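Local coordinates for sporulation-control protein spo0M (Bacillus subtilis, PDB 5CL2), which controls the expression of spo0A and is required for passage through morphological stage 0 of sporulation, at residues N149-E154 against Q167-V172; E154-F159 against R210-E215; E184-F189 against D203-G208; E197-V202 against E221-V226. One frame throughout, in Å; residues are numbered along the deposited sequence.

Contact 1 of 4, residues N149-E154 against Q167-V172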
# COMPACT_ATOMS: atom_id res chain seq x y z
N ASN A 149 4.43 -24.39 -9.94
CA ASN A 149 3.40 -25.33 -9.53
C ASN A 149 2.07 -24.66 -9.30
O ASN A 149 1.04 -25.03 -9.88
CB ASN A 149 3.81 -26.10 -8.27
CG ASN A 149 2.93 -27.32 -8.03
OD1 ASN A 149 2.61 -28.06 -8.96
ND2 ASN A 149 2.53 -27.53 -6.79
N GLU A 150 2.08 -23.67 -8.41
CA GLU A 150 0.86 -22.96 -8.07
C GLU A 150 1.09 -21.47 -8.04
O GLU A 150 2.22 -21.01 -7.93
CB GLU A 150 0.32 -23.44 -6.72
CG GLU A 150 -0.97 -24.23 -6.85
CD GLU A 150 -2.07 -23.41 -7.51
OE1 GLU A 150 -2.35 -22.29 -7.03
OE2 GLU A 150 -2.57 -23.82 -8.56
N ALA A 151 0.02 -20.72 -8.21
CA ALA A 151 0.06 -19.27 -8.01
C ALA A 151 -1.30 -18.88 -7.48
O ALA A 151 -2.32 -19.36 -7.98
CB ALA A 151 0.38 -18.54 -9.28
N ASP A 152 -1.34 -18.07 -6.43
CA ASP A 152 -2.64 -17.63 -5.94
C ASP A 152 -2.49 -16.34 -5.16
O ASP A 152 -1.38 -15.97 -4.77
CB ASP A 152 -3.30 -18.70 -5.07
CG ASP A 152 -4.83 -18.71 -5.19
OD1 ASP A 152 -5.44 -17.67 -5.56
OD2 ASP A 152 -5.45 -19.75 -4.89
N CYS A 153 -3.59 -15.65 -4.95
CA CYS A 153 -3.56 -14.45 -4.12
C CYS A 153 -3.88 -14.84 -2.68
O CYS A 153 -4.92 -15.45 -2.40
CB CYS A 153 -4.51 -13.38 -4.67
SG CYS A 153 -3.97 -12.83 -6.29
N GLU A 154 -2.96 -14.51 -1.78
CA GLU A 154 -3.03 -14.95 -0.40
C GLU A 154 -3.14 -13.75 0.51
O GLU A 154 -2.51 -12.71 0.28
CB GLU A 154 -1.79 -15.76 -0.01
CG GLU A 154 -1.45 -16.97 -0.86
CD GLU A 154 -2.34 -18.18 -0.61
OE1 GLU A 154 -2.74 -18.45 0.54
OE2 GLU A 154 -2.56 -18.94 -1.58
N GLN A 167 0.42 -11.85 -4.44
CA GLN A 167 0.39 -13.04 -5.28
C GLN A 167 1.61 -13.91 -4.94
O GLN A 167 2.76 -13.50 -5.07
CB GLN A 167 0.37 -12.69 -6.78
CG GLN A 167 0.22 -13.94 -7.63
CD GLN A 167 -0.17 -13.68 -9.09
OE1 GLN A 167 0.26 -12.70 -9.71
NE2 GLN A 167 -0.98 -14.58 -9.64
N GLU A 168 1.34 -15.13 -4.47
CA GLU A 168 2.37 -16.08 -4.08
C GLU A 168 2.56 -17.13 -5.18
O GLU A 168 1.60 -17.84 -5.54
CB GLU A 168 2.00 -16.74 -2.76
CG GLU A 168 3.06 -17.71 -2.21
CD GLU A 168 2.67 -18.26 -0.85
OE1 GLU A 168 1.71 -17.74 -0.25
OE2 GLU A 168 3.33 -19.21 -0.37
N PHE A 169 3.78 -17.18 -5.72
CA PHE A 169 4.19 -18.18 -6.70
C PHE A 169 4.90 -19.33 -6.01
O PHE A 169 5.89 -19.12 -5.30
CB PHE A 169 5.09 -17.56 -7.78
CG PHE A 169 4.41 -16.52 -8.61
CD1 PHE A 169 4.25 -15.24 -8.14
CD2 PHE A 169 3.89 -16.83 -9.85
CE1 PHE A 169 3.60 -14.27 -8.89
CE2 PHE A 169 3.24 -15.87 -10.60
CZ PHE A 169 3.09 -14.59 -10.11
N GLU A 170 4.42 -20.55 -6.22
CA GLU A 170 5.01 -21.75 -5.63
C GLU A 170 5.60 -22.65 -6.70
O GLU A 170 4.90 -23.06 -7.64
CB GLU A 170 3.99 -22.52 -4.80
CG GLU A 170 4.48 -23.86 -4.30
CD GLU A 170 3.33 -24.76 -3.92
OE1 GLU A 170 2.43 -24.27 -3.20
OE2 GLU A 170 3.32 -25.94 -4.34
N PHE A 171 6.90 -22.91 -6.56
CA PHE A 171 7.68 -23.73 -7.47
C PHE A 171 8.04 -25.05 -6.80
O PHE A 171 8.24 -25.11 -5.58
CB PHE A 171 8.97 -23.04 -7.86
CG PHE A 171 8.79 -21.71 -8.51
CD1 PHE A 171 8.61 -20.58 -7.74
CD2 PHE A 171 8.88 -21.57 -9.88
CE1 PHE A 171 8.48 -19.35 -8.31
CE2 PHE A 171 8.74 -20.34 -10.47
CZ PHE A 171 8.55 -19.22 -9.69
N VAL A 172 8.19 -26.09 -7.62
CA VAL A 172 8.59 -27.40 -7.17
C VAL A 172 9.98 -27.73 -7.75
O VAL A 172 10.25 -27.43 -8.92
CB VAL A 172 7.54 -28.47 -7.61
CG1 VAL A 172 8.04 -29.87 -7.38
CG2 VAL A 172 6.25 -28.26 -6.88
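With chi1 at -165° in Asn-149 and 172° in Glu-170, both side chains turn CG opposite their own main-chain nitrogen, and they run side by side in the same direction. The amide thus brings ND2 within 3.0 Å of Glu-170 OE2; its N-H points almost straight at that oxygen (169°), lying in the amide plane but arriving from above the carboxylate plane. Asparagine suits the place because it can donate here while its OD1 accepts from Arg-147; Glu-170 OE1 is paired with Arg-205. Asn-149 CB also packs against Val-172 CG2 at 3.5 Å. In the backbone, Glu-170 O accepts from Asn-149 N (2.7 Å) and from Glu-150 N (3.0 Å). Two residues therefore face one, a classic beta bulge in the antiparallel hairpin of strands 146-155 and 165-173. Past the bulge the pairing is regular, with Glu-168 N bonded to Asp-152 O at 2.9 Å. On one face of the hairpin the small Ala-151 sets its CB 3.9 Å from Phe-169 CD2, next to Cys-153 and Gln-167. The other face is acidic: Glu-154 CG lies 3.3 Å from Glu-168 OE1, and the two carboxylates are steeply turned against each other. Their repulsion is probably offset by arginines, Arg-210 for Glu-154 and, for Glu-168, Arg-204 and the less certainly modelled Arg-205, while Arg-63 pairs with nearby Asp-152.

Contact 2 of 4, residues E154-F159 against R210-E215; sequences EQAPYF and RGWLEE
Phe-159 and Trp-212 form the dense part of this contact. The phenyl ring brings CE2 over one indole face near its rim, with CZ 3.5 Å from Trp-212 CE3, and the planes meet obliquely at 44°. Ala-156 CB touches Trp-212 CB at 3.8 Å, a methyl fitting beside the large indole. Two backbone bonds fix the tryptophan, from its N to Gln-155 O (2.9 Å) and from Tyr-158 N to its O (3.1 Å). Gly-211, with positive phi, lets the chain pass close to Gln-155 O, where a CB would be tight. The buried NE1 of Trp-212 is satisfied by Glu-168. Toward solvent the packing thins: Pro-157 CG rests on Leu-213 CD2 at 3.8 Å, and Glu-214 is exposed. Tyr-158, by contrast, is buried, and its OH bonds to Asp-194 of the second subunit. At the far end Arg-210, bent at chi2 and chi3, turns NE to the syn side of Glu-154 OE1 at 3.0 Å (164°); NH2 adds weak bonds, and NH1 pairs with Glu-61. A leucine here would probably leave Glu-154 and Glu-61 both without their positive mate. The arrangement is that of an irregular loop between strands 195-202 and 224-229, folded back on an antiparallel sheet and tied to the end of one of its edge strands within this chain, 146-155.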
# COMPACT_ATOMS: atom_id res chain seq x y z
N GLU A 154 -2.96 -14.51 -1.78
CA GLU A 154 -3.03 -14.95 -0.40
C GLU A 154 -3.14 -13.75 0.51
O GLU A 154 -2.51 -12.71 0.28
CB GLU A 154 -1.79 -15.76 -0.01
CG GLU A 154 -1.45 -16.97 -0.86
CD GLU A 154 -2.34 -18.18 -0.61
OE1 GLU A 154 -2.74 -18.45 0.54
OE2 GLU A 154 -2.56 -18.94 -1.58
N GLN A 155 -3.94 -13.90 1.56
CA GLN A 155 -4.05 -12.89 2.59
C GLN A 155 -2.65 -12.51 3.11
O GLN A 155 -1.84 -13.41 3.41
CB GLN A 155 -4.90 -13.44 3.73
CG GLN A 155 -4.76 -12.72 5.02
CD GLN A 155 -5.43 -13.45 6.15
OE1 GLN A 155 -5.24 -14.66 6.33
NE2 GLN A 155 -6.26 -12.73 6.90
N ALA A 156 -2.32 -11.21 3.15
CA ALA A 156 -0.98 -10.83 3.63
C ALA A 156 -0.89 -9.51 4.44
O ALA A 156 -0.13 -8.60 4.08
CB ALA A 156 -0.02 -10.77 2.43
N PRO A 157 -1.57 -9.45 5.59
CA PRO A 157 -1.46 -8.25 6.43
C PRO A 157 -0.04 -7.98 6.89
O PRO A 157 0.29 -6.82 7.12
CB PRO A 157 -2.35 -8.58 7.65
CG PRO A 157 -2.45 -10.07 7.66
CD PRO A 157 -2.43 -10.48 6.21
N TYR A 158 0.79 -9.01 7.02
CA TYR A 158 2.17 -8.84 7.49
C TYR A 158 2.99 -7.84 6.69
O TYR A 158 3.80 -7.10 7.26
CB TYR A 158 2.87 -10.20 7.50
CG TYR A 158 4.33 -10.19 7.89
CD1 TYR A 158 4.74 -10.03 9.21
CD2 TYR A 158 5.31 -10.37 6.92
CE1 TYR A 158 6.10 -10.05 9.54
CE2 TYR A 158 6.65 -10.39 7.24
CZ TYR A 158 7.04 -10.23 8.53
OH TYR A 158 8.38 -10.26 8.78
N PHE A 159 2.78 -7.78 5.37
CA PHE A 159 3.54 -6.87 4.51
C PHE A 159 2.95 -5.46 4.41
O PHE A 159 3.59 -4.54 3.88
CB PHE A 159 3.65 -7.47 3.11
CG PHE A 159 4.43 -8.75 3.07
CD1 PHE A 159 5.76 -8.78 3.42
CD2 PHE A 159 3.81 -9.93 2.71
CE1 PHE A 159 6.47 -9.97 3.41
CE2 PHE A 159 4.52 -11.11 2.67
CZ PHE A 159 5.86 -11.13 3.03
N ARG A 210 -0.13 -20.94 5.39
CA ARG A 210 -0.92 -20.24 4.37
C ARG A 210 -1.07 -18.78 4.78
O ARG A 210 -1.29 -18.48 5.97
CB ARG A 210 -2.31 -20.86 4.17
CG ARG A 210 -2.34 -22.21 3.45
CD ARG A 210 -1.90 -22.11 1.98
NE ARG A 210 -2.81 -21.39 1.07
CZ ARG A 210 -3.90 -21.92 0.50
NH1 ARG A 210 -4.25 -23.18 0.74
NH2 ARG A 210 -4.64 -21.19 -0.32
N GLY A 211 -0.92 -17.88 3.82
CA GLY A 211 -1.03 -16.46 4.12
C GLY A 211 0.21 -15.95 4.82
O GLY A 211 1.03 -16.74 5.29
N TRP A 212 0.34 -14.63 4.91
CA TRP A 212 1.54 -14.02 5.47
C TRP A 212 1.19 -13.17 6.69
O TRP A 212 0.61 -12.08 6.55
CB TRP A 212 2.22 -13.19 4.39
CG TRP A 212 2.58 -14.06 3.23
CD1 TRP A 212 1.73 -14.56 2.27
CD2 TRP A 212 3.87 -14.61 2.92
NE1 TRP A 212 2.41 -15.35 1.38
CE2 TRP A 212 3.75 -15.39 1.76
CE3 TRP A 212 5.14 -14.48 3.51
CZ2 TRP A 212 4.81 -16.06 1.17
CZ3 TRP A 212 6.21 -15.14 2.93
CH2 TRP A 212 6.04 -15.92 1.78
N LEU A 213 1.56 -13.68 7.87
CA LEU A 213 1.08 -13.13 9.14
C LEU A 213 2.20 -12.92 10.16
O LEU A 213 3.22 -13.61 10.14
CB LEU A 213 0.02 -14.05 9.76
CG LEU A 213 -1.01 -14.74 8.86
CD1 LEU A 213 -1.76 -15.79 9.66
CD2 LEU A 213 -1.95 -13.75 8.22
N GLU A 214 1.97 -11.97 11.06
CA GLU A 214 2.91 -11.62 12.11
C GLU A 214 3.44 -12.83 12.89
O GLU A 214 4.64 -12.95 13.10
CB GLU A 214 2.25 -10.65 13.08
CG GLU A 214 2.80 -9.25 13.07
CD GLU A 214 1.98 -8.32 13.94
OE1 GLU A 214 1.20 -8.84 14.77
OE2 GLU A 214 2.10 -7.08 13.78
N GLU A 215 2.52 -13.70 13.30
CA GLU A 215 2.86 -14.87 14.10
C GLU A 215 3.78 -15.88 13.40
O GLU A 215 4.36 -16.75 14.06
CB GLU A 215 1.59 -15.59 14.58
CG GLU A 215 0.39 -15.66 13.62
CD GLU A 215 -0.58 -14.47 13.71
OE1 GLU A 215 -0.15 -13.31 13.87
OE2 GLU A 215 -1.81 -14.72 13.66

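Contact 3 of 4, residues E184-F189 against D203-G208; sequences ELELIF and DRRARG
Glu-184, just before strand 185-191, reaches into the loop that begins at Asp-203. Its CB sits close to Phe-171 O of the neighbouring strand. From there chi1 of 70° places CG between the backbone N and the carbonyl carbon, a crowded position that aims the chain at the loop, and CG passes Arg-205 CG at 4.1 Å. CD lies 3.5 Å from Arg-205 CB, and OE1 also borders that methylene. OE2 meets the backbone: Ala-206 N donates to its syn side at 3.2 Å, while the bond from Arg-205 N (2.9 Å) is weak because of its angle. Residues 204-206 have helical backbone angles without the regular helix bonds and overlap a type I turn from Arg-205 to Gly-208, so one carboxylate oxygen receives successive N-H groups at a helical bend, which would favour its negative charge. The backbone joins in through Asp-203 N, bonded to Glu-184 O at 2.8 Å. Glu-186 follows more loosely, OE1 taking a weak bond from Arg-204 N at 3.3 Å. Its OE2 stands over one face of the Arg-205 guanidinium, 4.0 Å from NE, where attraction is through charge alone; NE of Arg-205 pairs instead with Glu-170.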
# COMPACT_ATOMS: atom_id res chain seq x y z
N GLU A 184 9.51 -27.16 -1.57
CA GLU A 184 9.15 -26.18 -2.58
C GLU A 184 9.61 -24.78 -2.22
O GLU A 184 9.86 -24.48 -1.06
CB GLU A 184 7.61 -26.23 -2.85
CG GLU A 184 6.73 -25.71 -1.73
CD GLU A 184 6.62 -26.67 -0.56
OE1 GLU A 184 6.49 -27.88 -0.79
OE2 GLU A 184 6.68 -26.23 0.61
N LEU A 185 9.67 -23.95 -3.26
CA LEU A 185 10.08 -22.55 -3.19
C LEU A 185 8.88 -21.59 -3.40
O LEU A 185 8.03 -21.84 -4.23
CB LEU A 185 11.14 -22.29 -4.25
CG LEU A 185 11.58 -20.85 -4.44
CD1 LEU A 185 12.36 -20.36 -3.24
CD2 LEU A 185 12.36 -20.72 -5.73
N GLU A 186 8.83 -20.49 -2.65
CA GLU A 186 7.77 -19.51 -2.78
C GLU A 186 8.38 -18.15 -3.04
O GLU A 186 9.26 -17.73 -2.29
CB GLU A 186 6.91 -19.46 -1.51
CG GLU A 186 5.97 -20.65 -1.31
CD GLU A 186 6.64 -21.83 -0.61
OE1 GLU A 186 7.63 -21.66 0.14
OE2 GLU A 186 6.15 -22.95 -0.81
N LEU A 187 7.87 -17.47 -4.06
CA LEU A 187 8.29 -16.12 -4.43
C LEU A 187 7.10 -15.17 -4.41
O LEU A 187 5.97 -15.53 -4.80
CB LEU A 187 8.95 -16.09 -5.81
CG LEU A 187 10.19 -16.97 -6.06
CD1 LEU A 187 10.98 -16.51 -7.29
CD2 LEU A 187 11.09 -17.07 -4.84
N ILE A 188 7.35 -13.97 -3.92
CA ILE A 188 6.41 -12.87 -4.07
C ILE A 188 7.08 -11.75 -4.84
O ILE A 188 8.18 -11.32 -4.48
CB ILE A 188 5.93 -12.34 -2.71
CG1 ILE A 188 5.14 -13.40 -1.96
CG2 ILE A 188 5.07 -11.07 -2.89
CD1 ILE A 188 5.03 -13.08 -0.48
N PHE A 189 6.43 -11.30 -5.90
CA PHE A 189 6.92 -10.14 -6.65
C PHE A 189 6.18 -8.88 -6.24
O PHE A 189 4.95 -8.83 -6.28
CB PHE A 189 6.74 -10.36 -8.14
CG PHE A 189 7.40 -11.58 -8.64
CD1 PHE A 189 8.74 -11.58 -8.91
CD2 PHE A 189 6.69 -12.74 -8.79
CE1 PHE A 189 9.36 -12.70 -9.37
CE2 PHE A 189 7.31 -13.88 -9.24
CZ PHE A 189 8.66 -13.85 -9.53
N ASP A 203 9.57 -24.15 1.70
CA ASP A 203 8.90 -25.18 2.49
C ASP A 203 7.67 -24.68 3.26
O ASP A 203 7.31 -25.24 4.29
CB ASP A 203 9.88 -25.85 3.50
CG ASP A 203 10.96 -26.72 2.82
OD1 ASP A 203 10.77 -27.12 1.65
OD2 ASP A 203 11.97 -27.04 3.49
N ARG A 204 6.98 -23.67 2.72
CA ARG A 204 5.73 -23.20 3.34
C ARG A 204 4.66 -24.28 3.31
O ARG A 204 3.94 -24.47 4.31
CB ARG A 204 5.24 -21.91 2.65
CG ARG A 204 5.91 -20.65 3.23
CD ARG A 204 5.55 -19.38 2.45
NE ARG A 204 4.12 -19.11 2.41
CZ ARG A 204 3.43 -18.58 3.41
NH1 ARG A 204 4.04 -18.26 4.55
NH2 ARG A 204 2.14 -18.36 3.28
N ARG A 205 4.55 -25.03 2.22
CA ARG A 205 3.55 -26.09 2.16
C ARG A 205 3.92 -27.20 3.11
O ARG A 205 3.06 -27.69 3.83
CB ARG A 205 3.37 -26.69 0.75
CG ARG A 205 2.92 -25.71 -0.31
CD ARG A 205 1.95 -24.70 0.26
NE ARG A 205 2.15 -23.44 -0.42
CZ ARG A 205 2.08 -22.25 0.17
NH1 ARG A 205 1.80 -22.16 1.47
NH2 ARG A 205 2.30 -21.17 -0.53
N ALA A 206 5.21 -27.58 3.12
CA ALA A 206 5.67 -28.62 4.04
C ALA A 206 5.33 -28.22 5.46
O ALA A 206 4.93 -29.05 6.27
CB ALA A 206 7.20 -28.87 3.89
N ARG A 207 5.49 -26.94 5.76
CA ARG A 207 5.24 -26.45 7.12
C ARG A 207 3.76 -26.13 7.35
O ARG A 207 3.37 -25.71 8.44
CB ARG A 207 6.10 -25.22 7.40
CG ARG A 207 7.60 -25.49 7.37
CD ARG A 207 8.39 -24.29 7.84
NE ARG A 207 8.51 -23.30 6.79
CZ ARG A 207 8.79 -22.02 7.01
NH1 ARG A 207 8.98 -21.60 8.26
NH2 ARG A 207 8.87 -21.17 6.00
N GLY A 208 2.93 -26.34 6.34
CA GLY A 208 1.50 -26.06 6.44
C GLY A 208 1.17 -24.61 6.73
O GLY A 208 0.24 -24.31 7.49

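Contact 4 of 4, residues E197-V202 against E221-V226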
# COMPACT_ATOMS: atom_id res chain seq x y z
N GLU A 197 10.90 -6.04 -6.40
CA GLU A 197 11.35 -6.68 -5.16
C GLU A 197 10.86 -8.13 -5.07
O GLU A 197 9.70 -8.42 -5.34
CB GLU A 197 10.86 -5.87 -3.97
CG GLU A 197 11.35 -6.32 -2.64
CD GLU A 197 11.27 -5.21 -1.61
OE1 GLU A 197 11.05 -4.07 -2.04
OE2 GLU A 197 11.46 -5.46 -0.40
N ILE A 198 11.75 -9.04 -4.68
CA ILE A 198 11.38 -10.45 -4.53
C ILE A 198 11.48 -10.91 -3.09
O ILE A 198 12.48 -10.64 -2.41
CB ILE A 198 12.25 -11.38 -5.38
CG1 ILE A 198 12.32 -10.87 -6.80
CG2 ILE A 198 11.67 -12.78 -5.38
CD1 ILE A 198 12.82 -11.88 -7.75
N ILE A 199 10.42 -11.56 -2.62
CA ILE A 199 10.43 -12.18 -1.31
C ILE A 199 10.55 -13.68 -1.52
O ILE A 199 9.84 -14.27 -2.33
CB ILE A 199 9.17 -11.82 -0.51
CG1 ILE A 199 9.11 -10.30 -0.30
CG2 ILE A 199 9.13 -12.56 0.80
CD1 ILE A 199 7.80 -9.83 0.28
N PHE A 200 11.51 -14.28 -0.82
CA PHE A 200 11.84 -15.69 -0.96
C PHE A 200 11.43 -16.40 0.31
O PHE A 200 11.64 -15.89 1.41
CB PHE A 200 13.34 -15.90 -1.19
CG PHE A 200 13.84 -15.32 -2.48
CD1 PHE A 200 14.09 -13.96 -2.60
CD2 PHE A 200 14.13 -16.14 -3.56
CE1 PHE A 200 14.57 -13.42 -3.77
CE2 PHE A 200 14.61 -15.60 -4.74
CZ PHE A 200 14.83 -14.24 -4.84
N GLU A 201 10.86 -17.58 0.17
CA GLU A 201 10.60 -18.40 1.34
C GLU A 201 10.66 -19.86 0.86
O GLU A 201 10.56 -20.11 -0.35
CB GLU A 201 9.27 -17.95 1.97
CG GLU A 201 8.79 -18.66 3.21
CD GLU A 201 9.63 -18.47 4.44
OE1 GLU A 201 9.66 -17.37 5.03
OE2 GLU A 201 10.22 -19.47 4.86
N VAL A 202 10.91 -20.82 1.75
CA VAL A 202 10.96 -22.21 1.33
C VAL A 202 10.09 -23.05 2.25
O VAL A 202 9.87 -22.68 3.40
CB VAL A 202 12.40 -22.80 1.33
CG1 VAL A 202 13.35 -21.91 0.51
CG2 VAL A 202 12.90 -22.97 2.73
N GLU A 221 11.81 -16.75 12.93
CA GLU A 221 11.87 -17.15 11.52
C GLU A 221 12.36 -15.92 10.79
O GLU A 221 12.04 -14.79 11.17
CB GLU A 221 10.52 -17.60 10.94
CG GLU A 221 9.87 -18.83 11.54
CD GLU A 221 8.98 -18.50 12.71
OE1 GLU A 221 9.23 -17.48 13.38
OE2 GLU A 221 7.98 -19.24 12.92
N GLN A 222 13.14 -16.12 9.74
CA GLN A 222 13.51 -14.98 8.95
C GLN A 222 13.23 -15.22 7.48
O GLN A 222 12.97 -16.34 7.03
CB GLN A 222 14.98 -14.64 9.16
CG GLN A 222 15.20 -13.82 10.41
CD GLN A 222 16.63 -13.34 10.55
OE1 GLN A 222 17.40 -13.33 9.58
NE2 GLN A 222 17.01 -12.95 11.77
N LEU A 223 13.27 -14.11 6.75
CA LEU A 223 12.67 -14.01 5.45
C LEU A 223 13.68 -13.35 4.53
O LEU A 223 14.31 -12.36 4.92
CB LEU A 223 11.37 -13.22 5.55
CG LEU A 223 10.52 -12.93 4.33
CD1 LEU A 223 9.10 -12.81 4.82
CD2 LEU A 223 10.99 -11.63 3.74
N VAL A 224 13.86 -13.88 3.33
CA VAL A 224 14.78 -13.25 2.39
C VAL A 224 14.07 -12.23 1.51
O VAL A 224 13.11 -12.56 0.80
CB VAL A 224 15.47 -14.29 1.52
CG1 VAL A 224 16.33 -13.61 0.48
CG2 VAL A 224 16.32 -15.18 2.42
N ARG A 225 14.53 -10.99 1.56
CA ARG A 225 13.87 -9.93 0.82
C ARG A 225 14.88 -9.12 0.02
O ARG A 225 15.68 -8.40 0.59
CB ARG A 225 13.09 -9.04 1.78
CG ARG A 225 11.98 -8.26 1.11
CD ARG A 225 10.96 -7.75 2.11
NE ARG A 225 10.21 -6.64 1.53
CZ ARG A 225 9.13 -6.09 2.08
NH1 ARG A 225 8.64 -6.55 3.22
NH2 ARG A 225 8.53 -5.08 1.47
N VAL A 226 14.80 -9.19 -1.31
CA VAL A 226 15.83 -8.59 -2.15
C VAL A 226 15.29 -7.70 -3.28
O VAL A 226 14.44 -8.13 -4.07
CB VAL A 226 16.73 -9.68 -2.79
CG1 VAL A 226 17.66 -9.09 -3.85
CG2 VAL A 226 17.53 -10.44 -1.70
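Strands 195-202 and 224-229 are the last two of a five-stranded antiparallel sheet, and here 224-229, an edge strand within this chain, pairs with its neighbour. Ile-198 and Val-226 form a hydrogen-bonded pair, Ile-198 N to Val-226 O and Val-226 N to Ile-198 O both at 2.9 Å; two residues on, past the non-hydrogen-bonded pair Ile-199 and Arg-225, Phe-200 N meets Val-224 O at 2.9 Å. Beta-branched residues suit such extended chain. On one face Phe-200 CB packs on Val-224 CB at 3.8 Å, and Val-224 O lies at the edge of the phenyl ring, while Ile-198 CG2 lies over one face of the ring, toward its rim. The other face carries Ile-199 and Arg-225, and Leu-223, just before the strand, reaches in beside them. Ile-199 CG2 meets Leu-223 CD2 at 3.6 Å, and its CG1 branch runs alongside the arginine, touching Arg-225 CG at 3.8 Å and setting CD1 over the guanidinium. Arg-225 stays extended from CG to NE (chi2 162°), which carries NE to Glu-197 OE2 at 2.6 Å; the oxygen lies near the guanidinium plane, but NE comes from above the carboxylate plane. An alanine in place of Arg-225 would probably leave the buried Glu-197 without this partner and uncover the CG1 branch of Ile-199. Glu-197 has a long, weak ion pair with Arg-227 of the second subunit. Helix 236-248 lies against the Phe-200 face through Leu-243, Ile-246 and Leu-247, and strand 185-191, the other neighbour of 195-202 in the sheet, meets Ile-199 through Ile-188 and Phe-200 through Leu-187.

In the fold
All four contacts reach one antiparallel sheet, in which strands 165-173, 185-191 and 195-202 follow one another. Contacts 1 and 3, with centres 8 Å apart, are tied by a probable backbone bond from Phe-171 N to Leu-185 O (2.8 Å); Glu-168 and Arg-205 also pair between them, but are modelled too close for their geometry to be trusted. Contact 3 meets contact 4, about 10 Å away between centres, where Arg-207 pairs with Glu-201. Contact 2 ties into contact 3 through Gly-211 O and Arg-204 NH2 (2.8 Å, a probable hydrogen bond), and into contact 4 where Phe-159 packs on Ile-199. Contacts 2 and 4 both touch the second subunit. None of these segments supplies the sodium ligands Thr-14, Asp-122 and Asp-124.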